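Local coordinates for 2-dehydro-3-deoxy-D-arabinonate dehydratase (Sulfolobus solfataricus, PDB 2Q18), which catalyses the metal-dependent dehydration of 2-dehydro-3-deoxy-D-arabinonate to 2,5-dioxopentanoate in a pentose oxidation pathway, at residues 15-18 against 22-25; 34-37 against 43-46; 39-44 against 196-201; 54-59 against 63-68. One frame throughout, in Å; residues are numbered along the deposited sequence.

Contact 1: residues 15-18 against 22-25; sequences YAIL and TIIR
Y15 to I17 and I23 to R25 pair as the two arms of a beta hairpin, built from strands 11-17 and 23-26. A16 and I24 form its hydrogen-bonded pair. A16 N gives to I24 O, and I24 N gives back to A16 O, both at 2.8 Å. A third bond, L18 N to T22 O at 2.9 Å, continues the pairing into the turn and is straight at the hydrogen.

The non-hydrogen-bonded pairs Y15-R25 and I17-I23 share one face. There the Y15 ring lies beside the aliphatic stem of R25, with Y15 CE1 3.9 Å from R25 CB. R25 starts out with CG anti to its N (chi1 174°) and stays extended to NE, which carries the guanidinium out toward the hydroxyl end of the ring. The two planes stand 79° apart. Both polar ends are taken by a second subunit, another copy of this protein: D46 OD2 of that subunit receives Y15 OH and R25 NH1, and D27 of that subunit receives R25 NH2. Next along this face, the branches of I23 are split. I23 CG2 meets Y15 CB at 4.0 Å, while I23 CG1 meets I17 CB at 4.1 Å.

Beyond the pairs, L18 reaches across to the second strand. L18 CD2 touches I24 CD1 at 3.7 Å and comes 3.4 Å from T22 OG1, a hydroxyl already hydrogen-bonded to N20.

Strand 2-8 pairs with the first arm through F4 and K2. Strand 45-49 pairs with the second through D46 and V48. Helix 53-59 sets Y53 against I17 and I23.

Contact 2: residues 34-37 against 43-46; sequences LMRY and VLGD
R36, V43 and L44 account for most of the surface buried here, and Y37 completes the group. R36 and L44 make the larger of the two touches. The CD1 methyl of L44 sits over one face of the R36 guanidinium, 3.4 Å above its plane and displaced toward the rim. Its nearest atom is R36 NE, at 3.6 Å from L44 CD1, with R36 CZ next at 3.7 Å. The arginine is extended as far as CD and then bends at chi3 (-54°). The bend turns the flat group broadside to the methyl, and the two side chains cross at about a right angle. The touch is non-polar on the leucine side. The charge is met elsewhere, by a salt bridge from R36 NH1 to E28.

V43 uses a single methyl. V43 CG2 lies in the plane of the Y37 ring, at its edge, 3.7 Å from Y37 CD2 and 4.1 Å from Y37 CE2. The ring therefore offers C-H bonds here and not its pi face. Its hydroxyl reaches D198.

L44 also packs on R9 of the second subunit, so this side of the contact lies at the subunit interface. The whole is a helix-loop-strand connection: helix 30-40 ends, the chain turns back beside its last turns, and strand 45-49 begins next to strand 23-26.

Contact 3: residues 39-44 against 196-201; sequences ENKEVL and TSDEIK
K41 and D198 reach for each other from opposite directions across the surface. The lysine chain is extended beyond CG and ends with K41 NZ 3.2 Å from D198 OD1, a hydrogen-bonded salt bridge of moderate length. The ammonium takes the anti lone pair of OD1, away from the other carboxylate oxygen. It does not straddle the two oxygens. The methylenes follow it in, with K41 CE 3.5 Å from D198 OD1. A water between K41 NZ and D198 OD1 lies too close to NZ to be trusted.

D198 holds CG between its own N and carbonyl carbon (chi1 60°), which turns the carboxylate back over the start of the 3-10 turn 197-199. There T196 OG1 gives to D198 OD2 at 2.6 Å. It arrives on the syn side, 21° out of the carboxylate plane. OD2 is thus tied within its own loop; OD1 faces K41, with a Y37 OH contact of doubtful detail.

K41 is the first residue here to leave helical backbone angles, with positive phi (61°).

A bridge between one exposed lysine and one oxygen is probably weakened by solvent. T196 would help to set the carboxylate, and K41 would add charge balance at its outer side.

Contact 4: residues 54-59 against 63-68; sequences QSLLKS and NDIRIT
L56 is the first residue of helix 53-59 within 54-59 to meet the strand, and it has the largest share of the contact, followed by I67. Its CB points at strand 65-67, and its fork works against I65. L56 CD1 touches I65 CD1 at 4.0 Å. L56 CD2 lies 4.1 Å from I65 CG1, so both methyls share the one isoleucine chain. The two side chains cross at about a right angle. I65 achieves this with CG1 set between its N and carbonyl carbon (chi1 70°), which brings the ethyl arm round to the helix although its CB does not point there.

The backbone of L56 takes part too. L56 O lies 3.8 Å from I67 CG2.

L57 follows. Its CB points away from the strand, yet its end comes back far enough for a loose touch, L57 CD2 to I67 CD1 at 4.4 Å. L57 O is hydrogen-bonded to H127.

The segment axes pass 8.4 Å apart at 70°. L56 also packs on F4 and V6 of strand 2-8, and I67 on H127. The contact is van der Waals: aliphatic carbons meet one another, and one methyl, I67 CG2, rests near the L56 carbonyl oxygen. It is held by shape and by the burial of L56 and I67, with nothing directional across it.

In the fold
Contacts 1, 2 and 3 form a connected group. Contacts 1 and 2 have centres about 10 Å apart and join where strand 23-26 meets strand 45-49, through R25 N to D46 O at 2.8 Å. Contacts 2 and 3 have centres about 9 Å apart and share V43 and L44; Y37 and T196 also pack together between them. Contact 4 touches none of the others, but strand 2-8 links it to contact 1, about 14 Å away between centres, by pairing with both 11-17 and 65-67. Contact 3 ties K41, beside helix 30-40, to the loop after strand 188-195. All four lie away from the magnesium ligands E143, E145 and D164 and from the substrate-binding residues.

Contact 1: residues 15-18 against 22-25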
loop_
_atom_site.group_PDB
_atom_site.type_symbol
_atom_site.label_atom_id
_atom_site.label_comp_id
_atom_site.label_asym_id
_atom_site.label_seq_id
_atom_site.Cartn_x
_atom_site.Cartn_y
_atom_site.Cartn_z
ATOM N N TYR A 15 -13.569 18.033 4.982
ATOM C CA TYR A 15 -14.947 18.483 5.008
ATOM C C TYR A 15 -15.129 19.626 4.028
ATOM O O TYR A 15 -14.184 20.358 3.725
ATOM C CB TYR A 15 -15.347 18.971 6.404
ATOM C CG TYR A 15 -15.225 17.957 7.512
ATOM C CD1 TYR A 15 -16.260 17.062 7.783
ATOM C CD2 TYR A 15 -14.084 17.909 8.313
ATOM C CE1 TYR A 15 -16.155 16.135 8.818
ATOM C CE2 TYR A 15 -13.969 16.990 9.341
ATOM C CZ TYR A 15 -15.010 16.108 9.592
ATOM O OH TYR A 15 -14.893 15.189 10.613
ATOM N N ALA A 16 -16.355 19.768 3.538
ATOM C CA ALA A 16 -16.728 20.895 2.703
ATOM C C ALA A 16 -17.911 21.609 3.343
ATOM O O ALA A 16 -18.882 20.966 3.753
ATOM C CB ALA A 16 -17.089 20.425 1.314
ATOM N N ILE A 17 -17.820 22.931 3.448
ATOM C CA ILE A 17 -18.977 23.724 3.856
ATOM C C ILE A 17 -19.619 24.363 2.627
ATOM O O ILE A 17 -18.946 25.001 1.817
ATOM C CB ILE A 17 -18.671 24.754 4.999
ATOM C CG1 ILE A 17 -19.899 25.641 5.268
ATOM C CG2 ILE A 17 -17.438 25.597 4.694
ATOM C CD1 ILE A 17 -20.006 26.172 6.694
ATOM N N LEU A 18 -20.923 24.139 2.487
ATOM C CA LEU A 18 -21.710 24.695 1.394
ATOM C C LEU A 18 -22.241 26.079 1.767
ATOM O O LEU A 18 -22.228 26.460 2.943
ATOM C CB LEU A 18 -22.857 23.745 1.045
ATOM C CG LEU A 18 -22.617 22.587 0.065
ATOM C CD1 LEU A 18 -21.228 21.939 0.171
ATOM C CD2 LEU A 18 -23.710 21.540 0.227
ATOM N N THR A 22 -24.395 24.035 5.400
ATOM C CA THR A 22 -24.356 22.585 5.605
ATOM C C THR A 22 -22.939 22.059 5.359
ATOM O O THR A 22 -22.255 22.486 4.422
ATOM C CB THR A 22 -25.363 21.821 4.712
ATOM O OG1 THR A 22 -25.067 22.059 3.333
ATOM C CG2 THR A 22 -26.801 22.257 5.003
ATOM N N ILE A 23 -22.508 21.138 6.214
ATOM C CA ILE A 23 -21.161 20.582 6.138
ATOM C C ILE A 23 -21.190 19.129 5.669
ATOM O O ILE A 23 -21.943 18.306 6.203
ATOM C CB ILE A 23 -20.415 20.733 7.485
ATOM C CG1 ILE A 23 -20.266 22.223 7.824
ATOM C CG2 ILE A 23 -19.042 20.048 7.445
ATOM C CD1 ILE A 23 -19.871 22.491 9.231
ATOM N N ILE A 24 -20.373 18.837 4.659
ATOM C CA ILE A 24 -20.258 17.500 4.088
ATOM C C ILE A 24 -18.893 16.883 4.410
ATOM O O ILE A 24 -17.853 17.505 4.188
ATOM C CB ILE A 24 -20.476 17.524 2.549
ATOM C CG1 ILE A 24 -21.846 18.127 2.212
ATOM C CG2 ILE A 24 -20.343 16.113 1.948
ATOM C CD1 ILE A 24 -22.107 18.280 0.720
ATOM N N ARG A 25 -18.909 15.670 4.954
ATOM C CA ARG A 25 -17.689 14.886 5.117
ATOM C C ARG A 25 -17.366 14.215 3.789
ATOM O O ARG A 25 -18.186 13.463 3.248
ATOM C CB ARG A 25 -17.861 13.838 6.212
ATOM C CG ARG A 25 -16.687 12.885 6.345
ATOM C CD ARG A 25 -16.749 12.160 7.659
ATOM N NE ARG A 25 -15.756 11.094 7.736
ATOM C CZ ARG A 25 -15.346 10.538 8.871
ATOM N NH1 ARG A 25 -15.834 10.953 10.039
ATOM N NH2 ARG A 25 -14.442 9.570 8.840
#

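Contact 2: residues 34-37 against 43-46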
loop_
_atom_site.group_PDB
_atom_site.type_symbol
_atom_site.label_atom_id
_atom_site.label_comp_id
_atom_site.label_asym_id
_atom_site.label_seq_id
_atom_site.Cartn_x
_atom_site.Cartn_y
_atom_site.Cartn_z
ATOM N N LEU A 34 -11.630 18.445 -5.414
ATOM C CA LEU A 34 -11.568 19.739 -6.098
ATOM C C LEU A 34 -11.590 19.581 -7.618
ATOM O O LEU A 34 -12.230 20.367 -8.323
ATOM C CB LEU A 34 -10.328 20.528 -5.667
ATOM C CG LEU A 34 -10.318 21.137 -4.256
ATOM C CD1 LEU A 34 -8.918 21.607 -3.899
ATOM C CD2 LEU A 34 -11.334 22.283 -4.118
ATOM N N MET A 35 -10.880 18.568 -8.113
ATOM C CA MET A 35 -10.885 18.239 -9.540
ATOM C C MET A 35 -12.291 17.843 -10.011
ATOM O O MET A 35 -12.774 18.360 -11.017
ATOM C CB MET A 35 -9.866 17.139 -9.843
ATOM C CG MET A 35 -8.414 17.604 -9.730
ATOM S SD MET A 35 -7.233 16.247 -9.778
ATOM C CE MET A 35 -7.382 15.746 -11.496
ATOM N N ARG A 36 -12.951 16.956 -9.263
ATOM C CA ARG A 36 -14.330 16.557 -9.569
ATOM C C ARG A 36 -15.284 17.751 -9.592
ATOM O O ARG A 36 -16.087 17.893 -10.524
ATOM C CB ARG A 36 -14.840 15.501 -8.583
ATOM C CG ARG A 36 -16.246 14.978 -8.915
ATOM C CD ARG A 36 -16.731 13.920 -7.926
ATOM N NE ARG A 36 -15.783 12.815 -7.789
ATOM C CZ ARG A 36 -15.698 11.772 -8.615
ATOM N NH1 ARG A 36 -14.796 10.827 -8.389
ATOM N NH2 ARG A 36 -16.505 11.671 -9.668
ATOM N N TYR A 37 -15.199 18.601 -8.567
ATOM C CA TYR A 37 -16.067 19.771 -8.466
ATOM C C TYR A 37 -15.863 20.709 -9.654
ATOM O O TYR A 37 -16.823 21.273 -10.181
ATOM C CB TYR A 37 -15.845 20.526 -7.149
ATOM C CG TYR A 37 -16.893 21.590 -6.906
ATOM C CD1 TYR A 37 -16.801 22.839 -7.521
ATOM C CD2 TYR A 37 -17.991 21.341 -6.085
ATOM C CE1 TYR A 37 -17.769 23.812 -7.319
ATOM C CE2 TYR A 37 -18.967 22.314 -5.872
ATOM C CZ TYR A 37 -18.843 23.548 -6.494
ATOM O OH TYR A 37 -19.797 24.522 -6.299
ATOM N N VAL A 43 -20.110 16.536 -5.439
ATOM C CA VAL A 43 -19.392 16.344 -4.184
ATOM C C VAL A 43 -19.810 15.011 -3.571
ATOM O O VAL A 43 -20.987 14.799 -3.272
ATOM C CB VAL A 43 -19.669 17.488 -3.168
ATOM C CG1 VAL A 43 -18.817 17.313 -1.925
ATOM C CG2 VAL A 43 -19.404 18.852 -3.787
ATOM N N LEU A 44 -18.844 14.115 -3.388
ATOM C CA LEU A 44 -19.125 12.810 -2.795
ATOM C C LEU A 44 -18.891 12.830 -1.287
ATOM O O LEU A 44 -17.784 13.118 -0.828
ATOM C CB LEU A 44 -18.284 11.712 -3.457
ATOM C CG LEU A 44 -18.364 11.554 -4.981
ATOM C CD1 LEU A 44 -17.316 10.561 -5.466
ATOM C CD2 LEU A 44 -19.762 11.137 -5.433
ATOM N N GLY A 45 -19.941 12.526 -0.527
ATOM C CA GLY A 45 -19.852 12.481 0.927
ATOM C C GLY A 45 -21.191 12.545 1.632
ATOM O O GLY A 45 -22.244 12.560 0.985
ATOM N N ASP A 46 -21.145 12.579 2.963
ATOM C CA ASP A 46 -22.344 12.641 3.795
ATOM C C ASP A 46 -22.422 13.950 4.564
ATOM O O ASP A 46 -21.400 14.458 5.042
ATOM C CB ASP A 46 -22.364 11.493 4.806
ATOM C CG ASP A 46 -22.386 10.125 4.151
ATOM O OD1 ASP A 46 -23.017 9.967 3.082
ATOM O OD2 ASP A 46 -21.779 9.200 4.724
#

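Contact 3: residues 39-44 against 196-201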
loop_
_atom_site.group_PDB
_atom_site.type_symbol
_atom_site.label_atom_id
_atom_site.label_comp_id
_atom_site.label_asym_id
_atom_site.label_seq_id
_atom_site.Cartn_x
_atom_site.Cartn_y
_atom_site.Cartn_z
ATOM N N GLU A 39 -15.164 19.880 -12.578
ATOM C CA GLU A 39 -15.762 19.274 -13.759
ATOM C C GLU A 39 -17.284 19.445 -13.787
ATOM O O GLU A 39 -17.819 20.029 -14.729
ATOM C CB GLU A 39 -15.359 17.798 -13.877
ATOM C CG GLU A 39 -15.433 17.235 -15.299
ATOM C CD GLU A 39 -14.505 17.949 -16.279
ATOM O OE1 GLU A 39 -13.327 18.194 -15.931
ATOM O OE2 GLU A 39 -14.957 18.259 -17.405
ATOM N N ASN A 40 -17.975 18.963 -12.752
ATOM C CA ASN A 40 -19.444 18.980 -12.745
ATOM C C ASN A 40 -20.102 19.417 -11.431
ATOM O O ASN A 40 -21.309 19.231 -11.248
ATOM C CB ASN A 40 -19.991 17.613 -13.178
ATOM C CG ASN A 40 -19.656 16.502 -12.190
ATOM O OD1 ASN A 40 -18.762 16.636 -11.349
ATOM N ND2 ASN A 40 -20.376 15.389 -12.296
ATOM N N LYS A 41 -19.306 19.991 -10.527
ATOM C CA LYS A 41 -19.774 20.455 -9.208
ATOM C C LYS A 41 -20.344 19.342 -8.321
ATOM O O LYS A 41 -21.087 19.606 -7.376
ATOM C CB LYS A 41 -20.756 21.631 -9.344
ATOM C CG LYS A 41 -20.196 22.790 -10.156
ATOM C CD LYS A 41 -21.047 24.036 -10.050
ATOM C CE LYS A 41 -20.373 25.192 -10.778
ATOM N NZ LYS A 41 -21.026 26.496 -10.477
ATOM N N GLU A 42 -19.978 18.099 -8.623
ATOM C CA GLU A 42 -20.390 16.961 -7.810
ATOM C C GLU A 42 -19.493 16.843 -6.578
ATOM O O GLU A 42 -18.277 17.042 -6.659
ATOM C CB GLU A 42 -20.343 15.674 -8.633
ATOM C CG GLU A 42 -21.045 14.487 -7.987
ATOM C CD GLU A 42 -20.947 13.215 -8.815
ATOM O OE1 GLU A 42 -20.033 13.107 -9.664
ATOM O OE2 GLU A 42 -21.787 12.314 -8.607
ATOM N N VAL A 43 -20.110 16.536 -5.439
ATOM C CA VAL A 43 -19.392 16.344 -4.184
ATOM C C VAL A 43 -19.810 15.011 -3.571
ATOM O O VAL A 43 -20.987 14.799 -3.272
ATOM C CB VAL A 43 -19.669 17.488 -3.168
ATOM C CG1 VAL A 43 -18.817 17.313 -1.925
ATOM C CG2 VAL A 43 -19.404 18.852 -3.787
ATOM N N LEU A 44 -18.844 14.115 -3.388
ATOM C CA LEU A 44 -19.125 12.810 -2.795
ATOM C C LEU A 44 -18.891 12.830 -1.287
ATOM O O LEU A 44 -17.784 13.118 -0.828
ATOM C CB LEU A 44 -18.284 11.712 -3.457
ATOM C CG LEU A 44 -18.364 11.554 -4.981
ATOM C CD1 LEU A 44 -17.316 10.561 -5.466
ATOM C CD2 LEU A 44 -19.762 11.137 -5.433
ATOM N N THR A 196 -13.886 26.879 -3.910
ATOM C CA THR A 196 -14.028 26.542 -5.320
ATOM C C THR A 196 -14.189 27.820 -6.136
ATOM O O THR A 196 -14.577 28.863 -5.600
ATOM C CB THR A 196 -15.198 25.574 -5.570
ATOM O OG1 THR A 196 -16.400 26.106 -4.999
ATOM C CG2 THR A 196 -14.900 24.221 -4.940
ATOM N N SER A 197 -13.871 27.730 -7.423
ATOM C CA SER A 197 -13.828 28.886 -8.313
ATOM C C SER A 197 -15.138 29.675 -8.363
ATOM O O SER A 197 -15.119 30.902 -8.493
ATOM C CB SER A 197 -13.407 28.442 -9.716
ATOM O OG SER A 197 -13.017 29.551 -10.500
ATOM N N ASP A 198 -16.265 28.974 -8.238
ATOM C CA ASP A 198 -17.588 29.609 -8.249
ATOM C C ASP A 198 -17.912 30.404 -6.974
ATOM O O ASP A 198 -18.916 31.116 -6.922
ATOM C CB ASP A 198 -18.691 28.573 -8.540
ATOM C CG ASP A 198 -18.742 27.444 -7.511
ATOM O OD1 ASP A 198 -19.586 26.538 -7.674
ATOM O OD2 ASP A 198 -17.952 27.454 -6.541
ATOM N N GLU A 199 -17.068 30.277 -5.952
ATOM C CA GLU A 199 -17.229 31.047 -4.716
ATOM C C GLU A 199 -16.646 32.454 -4.866
ATOM O O GLU A 199 -16.925 33.337 -4.054
ATOM C CB GLU A 199 -16.577 30.329 -3.527
ATOM C CG GLU A 199 -17.180 28.960 -3.187
ATOM C CD GLU A 199 -18.445 29.039 -2.338
ATOM O OE1 GLU A 199 -18.841 30.151 -1.921
ATOM O OE2 GLU A 199 -19.044 27.975 -2.079
ATOM N N ILE A 200 -15.835 32.650 -5.903
ATOM C CA ILE A 200 -15.229 33.954 -6.183
ATOM C C ILE A 200 -15.594 34.433 -7.594
ATOM O O ILE A 200 -14.998 34.001 -8.590
ATOM C CB ILE A 200 -13.690 33.946 -5.950
ATOM C CG1 ILE A 200 -13.389 33.722 -4.460
ATOM C CG2 ILE A 200 -13.058 35.252 -6.431
ATOM C CD1 ILE A 200 -11.930 33.837 -4.077
ATOM N N LYS A 201 -16.586 35.321 -7.661
ATOM C CA LYS A 201 -17.065 35.869 -8.932
ATOM C C LYS A 201 -15.979 36.649 -9.667
ATOM O O LYS A 201 -15.845 36.542 -10.888
ATOM C CB LYS A 201 -18.302 36.753 -8.712
ATOM C CG LYS A 201 -19.579 35.985 -8.353
ATOM C CD LYS A 201 -20.146 35.226 -9.558
ATOM C CE LYS A 201 -21.273 34.282 -9.156
ATOM N NZ LYS A 201 -22.496 35.008 -8.701
HETATM O O HOH W 1 -22.483 26.981 -8.622
#

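Contact 4: residues 54-59 against 63-68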
loop_
_atom_site.group_PDB
_atom_site.type_symbol
_atom_site.label_atom_id
_atom_site.label_comp_id
_atom_site.label_asym_id
_atom_site.label_seq_id
_atom_site.Cartn_x
_atom_site.Cartn_y
_atom_site.Cartn_z
ATOM N N GLN A 54 -17.188 27.174 12.538
ATOM C CA GLN A 54 -16.888 28.502 13.091
ATOM C C GLN A 54 -15.993 28.430 14.323
ATOM O O GLN A 54 -15.079 29.239 14.462
ATOM C CB GLN A 54 -18.166 29.294 13.392
ATOM C CG GLN A 54 -18.980 29.695 12.153
ATOM C CD GLN A 54 -18.225 30.604 11.179
ATOM O OE1 GLN A 54 -18.499 30.592 9.979
ATOM N NE2 GLN A 54 -17.285 31.397 11.692
ATOM N N SER A 55 -16.239 27.453 15.198
ATOM C CA SER A 55 -15.378 27.227 16.363
ATOM C C SER A 55 -13.974 26.778 15.979
ATOM O O SER A 55 -12.999 27.220 16.589
ATOM C CB SER A 55 -15.985 26.209 17.327
ATOM O OG SER A 55 -17.073 26.765 18.034
ATOM N N LEU A 56 -13.876 25.892 14.986
ATOM C CA LEU A 56 -12.573 25.447 14.474
ATOM C C LEU A 56 -11.747 26.618 13.959
ATOM O O LEU A 56 -10.548 26.684 14.207
ATOM C CB LEU A 56 -12.726 24.396 13.364
ATOM C CG LEU A 56 -12.975 22.936 13.749
ATOM C CD1 LEU A 56 -13.207 22.104 12.488
ATOM C CD2 LEU A 56 -11.821 22.357 14.568
ATOM N N LEU A 57 -12.394 27.534 13.245
ATOM C CA LEU A 57 -11.736 28.749 12.758
ATOM C C LEU A 57 -11.150 29.587 13.895
ATOM O O LEU A 57 -10.028 30.089 13.786
ATOM C CB LEU A 57 -12.707 29.602 11.934
ATOM C CG LEU A 57 -13.255 29.060 10.609
ATOM C CD1 LEU A 57 -14.223 30.061 10.006
ATOM C CD2 LEU A 57 -12.137 28.725 9.618
ATOM N N LYS A 58 -11.904 29.716 14.987
ATOM C CA LYS A 58 -11.516 30.577 16.111
ATOM C C LYS A 58 -10.591 29.886 17.104
ATOM O O LYS A 58 -9.613 30.478 17.563
ATOM C CB LYS A 58 -12.758 31.100 16.841
ATOM C CG LYS A 58 -13.570 32.101 16.041
ATOM C CD LYS A 58 -14.988 32.230 16.587
ATOM C CE LYS A 58 -15.854 33.060 15.642
ATOM N NZ LYS A 58 -17.317 32.908 15.904
ATOM N N SER A 59 -10.907 28.636 17.432
ATOM C CA SER A 59 -10.207 27.908 18.488
ATOM C C SER A 59 -9.226 26.836 17.995
ATOM O O SER A 59 -8.495 26.252 18.801
ATOM C CB SER A 59 -11.221 27.297 19.460
ATOM O OG SER A 59 -12.069 28.300 19.992
ATOM N N ASN A 63 -12.251 19.332 20.816
ATOM C CA ASN A 63 -12.145 17.935 21.242
ATOM C C ASN A 63 -10.888 17.261 20.688
ATOM O O ASN A 63 -9.775 17.694 20.993
ATOM C CB ASN A 63 -13.422 17.156 20.897
ATOM C CG ASN A 63 -14.641 17.663 21.661
ATOM O OD1 ASN A 63 -15.679 17.966 21.067
ATOM N ND2 ASN A 63 -14.515 17.764 22.983
ATOM N N ASP A 64 -11.054 16.223 19.868
ATOM C CA ASP A 64 -9.897 15.522 19.304
ATOM C C ASP A 64 -9.611 15.844 17.828
ATOM O O ASP A 64 -8.799 15.165 17.190
ATOM C CB ASP A 64 -9.999 14.007 19.536
ATOM C CG ASP A 64 -11.260 13.402 18.949
ATOM O OD1 ASP A 64 -12.158 14.163 18.523
ATOM O OD2 ASP A 64 -11.353 12.155 18.920
ATOM N N ILE A 65 -10.262 16.881 17.297
ATOM C CA ILE A 65 -9.980 17.342 15.933
ATOM C C ILE A 65 -9.317 18.722 15.913
ATOM O O ILE A 65 -9.674 19.607 16.695
ATOM C CB ILE A 65 -11.235 17.320 15.003
ATOM C CG1 ILE A 65 -12.258 18.394 15.400
ATOM C CG2 ILE A 65 -11.865 15.917 14.970
ATOM C CD1 ILE A 65 -13.404 18.577 14.406
ATOM N N ARG A 66 -8.355 18.893 15.012
ATOM C CA ARG A 66 -7.657 20.161 14.857
ATOM C C ARG A 66 -7.548 20.531 13.379
ATOM O O ARG A 66 -7.096 19.723 12.560
ATOM C CB ARG A 66 -6.263 20.080 15.492
ATOM C CG ARG A 66 -5.482 21.388 15.443
ATOM C CD ARG A 66 -4.102 21.265 16.083
ATOM N NE ARG A 66 -3.224 20.306 15.408
ATOM C CZ ARG A 66 -2.564 20.543 14.274
ATOM N NH1 ARG A 66 -2.683 21.707 13.647
ATOM N NH2 ARG A 66 -1.788 19.603 13.756
ATOM N N ILE A 67 -7.960 21.753 13.044
ATOM C CA ILE A 67 -7.868 22.242 11.671
ATOM C C ILE A 67 -6.397 22.336 11.243
ATOM O O ILE A 67 -5.510 22.575 12.069
ATOM C CB ILE A 67 -8.637 23.588 11.481
ATOM C CG1 ILE A 67 -8.854 23.896 9.992
ATOM C CG2 ILE A 67 -7.943 24.745 12.246
ATOM C CD1 ILE A 67 -9.863 25.010 9.714
ATOM N N THR A 68 -6.137 22.102 9.963
ATOM C CA THR A 68 -4.768 22.131 9.445
ATOM C C THR A 68 -4.768 22.639 8.000
ATOM O O THR A 68 -5.744 23.259 7.564
ATOM C CB THR A 68 -4.063 20.744 9.620
ATOM O OG1 THR A 68 -2.683 20.845 9.242
ATOM C CG2 THR A 68 -4.759 19.636 8.806
#